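Local coordinates for N5-carboxyaminoimidazole ribonucleotide synthetase (Bacillus anthracis, PDB 3QFF), which probably uses ATP and bicarbonate to carboxylate aminoimidazole ribonucleotide to its N5-carboxy form in purine biosynthesis, at residues A[151-156]-A[162-167]. Numbering follows the deposited sequence.
Sequences VLKTTT and KGQVVL. With ADP (adenosine-5'-diphosphate), chain C.
Lys153 NZ is gripped by three groups: it donates to O2A of the ADP alpha-phosphate at 2.8 Å and to N7 of the adenine at 3.0 Å, and forms a salt bridge with Glu188 of strand 185-189. The ammonium group thus ties the base to the alpha-phosphate. Beyond CG the lysine chain runs extended, side by side with Gln164 and pointing the same way, with Lys153 CD 3.7 Å from Gln164 OE1. Gln164 CG stands between its own backbone N and carbonyl carbon (chi1 70°), and from there the straight chain carries the amide to the nucleotide: OE1 comes to 3.6 Å from ADP O5', and NE2 lies 3.6 Å from Val151 CG1, where the two side chains cross at a slant. The other methyl of Val151, CG2, meets the adenine. Strands 150-154 and 164-167 form the antiparallel hairpin at the edge of the four-stranded sheet of the ATP-grasp domain, and the loop between them probably corresponds to the glycine-rich loop of ATP-grasp enzymes. Leu152 and Val165 make a hydrogen-bonded pair; Leu152 N reaches Val165 O almost straight, at 172°, and Val165 N returns a bond of 2.9 Å to Leu152 O. Nearer the loop, Thr154 N bonds to Gly163 O at 3.0 Å, and Thr154 OG1 reaches forward along the chain to hydrogen-bond Thr156 O. On the sheet face turned from the nucleotide, Leu152 CB packs against Leu167 CD1, covered by helices 136-146 and 173-182.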
# COMPACT_ATOMS: atom_id res chain seq x y z
N VAL A 151 -4.16 40.32 -3.78
CA VAL A 151 -5.19 39.30 -3.81
C VAL A 151 -6.09 39.42 -2.58
O VAL A 151 -5.60 39.42 -1.44
CB VAL A 151 -4.59 37.88 -3.87
CG1 VAL A 151 -5.67 36.86 -4.12
CG2 VAL A 151 -3.51 37.80 -4.96
N LEU A 152 -7.39 39.53 -2.82
CA LEU A 152 -8.38 39.52 -1.75
C LEU A 152 -8.97 38.13 -1.65
O LEU A 152 -9.55 37.64 -2.60
CB LEU A 152 -9.48 40.54 -2.02
CG LEU A 152 -10.46 40.80 -0.87
CD1 LEU A 152 -9.76 41.51 0.27
CD2 LEU A 152 -11.62 41.64 -1.39
N LYS A 153 -8.82 37.49 -0.49
CA LYS A 153 -9.38 36.16 -0.26
C LYS A 153 -10.27 36.19 0.98
O LYS A 153 -10.01 36.97 1.90
CB LYS A 153 -8.27 35.12 -0.05
CG LYS A 153 -6.99 35.37 -0.83
CD LYS A 153 -6.03 34.18 -0.71
CE LYS A 153 -4.62 34.59 -1.10
NZ LYS A 153 -3.59 33.67 -0.55
N THR A 154 -11.31 35.36 1.00
CA THR A 154 -12.14 35.22 2.20
C THR A 154 -11.33 34.49 3.27
O THR A 154 -10.52 33.62 2.96
CB THR A 154 -13.44 34.42 1.94
OG1 THR A 154 -13.11 33.10 1.49
CG2 THR A 154 -14.30 35.11 0.89
N THR A 155 -11.54 34.85 4.54
CA THR A 155 -10.78 34.24 5.64
C THR A 155 -11.19 32.80 5.91
O THR A 155 -10.39 32.01 6.39
CB THR A 155 -10.89 35.06 6.95
OG1 THR A 155 -12.26 35.29 7.26
CG2 THR A 155 -10.16 36.39 6.83
N THR A 156 -12.45 32.46 5.62
CA THR A 156 -12.94 31.11 5.90
C THR A 156 -13.66 30.48 4.72
O THR A 156 -13.94 31.16 3.72
CB THR A 156 -13.92 31.09 7.10
OG1 THR A 156 -15.11 31.80 6.75
CG2 THR A 156 -13.29 31.71 8.34
N LYS A 162 -13.66 31.14 -6.58
CA LYS A 162 -14.69 32.16 -6.33
C LYS A 162 -14.39 33.00 -5.08
O LYS A 162 -14.57 34.23 -5.10
CB LYS A 162 -16.09 31.50 -6.23
CG LYS A 162 -17.13 32.24 -5.36
CD LYS A 162 -17.62 33.57 -5.97
CE LYS A 162 -18.80 33.37 -6.91
NZ LYS A 162 -19.24 34.67 -7.48
N GLY A 163 -13.92 32.35 -4.02
CA GLY A 163 -13.61 33.02 -2.76
C GLY A 163 -12.45 34.01 -2.81
O GLY A 163 -11.98 34.46 -1.76
N GLN A 164 -11.99 34.35 -4.02
CA GLN A 164 -10.93 35.36 -4.17
C GLN A 164 -11.03 36.25 -5.42
O GLN A 164 -11.69 35.90 -6.39
CB GLN A 164 -9.52 34.75 -4.01
CG GLN A 164 -9.03 33.83 -5.11
CD GLN A 164 -7.59 33.39 -4.87
OE1 GLN A 164 -7.29 32.72 -3.87
NE2 GLN A 164 -6.69 33.78 -5.77
N VAL A 165 -10.37 37.41 -5.35
CA VAL A 165 -10.35 38.41 -6.43
C VAL A 165 -8.95 39.00 -6.52
O VAL A 165 -8.43 39.55 -5.55
CB VAL A 165 -11.38 39.55 -6.17
CG1 VAL A 165 -11.18 40.71 -7.15
CG2 VAL A 165 -12.82 39.03 -6.23
N VAL A 166 -8.33 38.90 -7.70
CA VAL A 166 -6.98 39.45 -7.90
C VAL A 166 -7.05 40.90 -8.37
O VAL A 166 -7.69 41.21 -9.38
CB VAL A 166 -6.15 38.59 -8.90
CG1 VAL A 166 -4.73 39.15 -9.06
CG2 VAL A 166 -6.10 37.13 -8.45
N LEU A 167 -6.40 41.79 -7.63
CA LEU A 167 -6.44 43.22 -7.91
C LEU A 167 -5.17 43.69 -8.61
O LEU A 167 -4.15 43.95 -7.96
CB LEU A 167 -6.70 44.03 -6.63
CG LEU A 167 -8.10 44.00 -6.01
CD1 LEU A 167 -8.28 42.79 -5.11
CD2 LEU A 167 -8.37 45.27 -5.22
PB ADP C . -6.92 28.16 -2.00
O1B ADP C . -8.23 28.29 -2.75
O2B ADP C . -7.12 28.06 -0.50
O3B ADP C . -6.00 27.12 -2.59
PA ADP C . -4.63 29.95 -2.11
O1A ADP C . -3.79 28.68 -2.08
O2A ADP C . -4.44 31.01 -1.05
O3A ADP C . -6.21 29.60 -2.22
O5' ADP C . -4.35 30.68 -3.51
C5' ADP C . -4.74 30.06 -4.74
C4' ADP C . -3.71 30.38 -5.81
O4' ADP C . -3.62 31.79 -5.98
C3' ADP C . -2.32 29.89 -5.44
O3' ADP C . -2.05 28.61 -6.02
C2' ADP C . -1.39 30.97 -5.96
O2' ADP C . -0.92 30.60 -7.26
C1' ADP C . -2.26 32.21 -6.09
N9 ADP C . -1.92 33.18 -5.00
C8 ADP C . -2.52 33.24 -3.79
N7 ADP C . -1.98 34.23 -3.03
C5 ADP C . -1.02 34.82 -3.76
C6 ADP C . -0.06 35.94 -3.56
N6 ADP C . -0.03 36.64 -2.39
N1 ADP C . 0.78 36.24 -4.58
C2 ADP C . 0.76 35.55 -5.74
N3 ADP C . -0.08 34.53 -5.99
C4 ADP C . -0.98 34.13 -5.06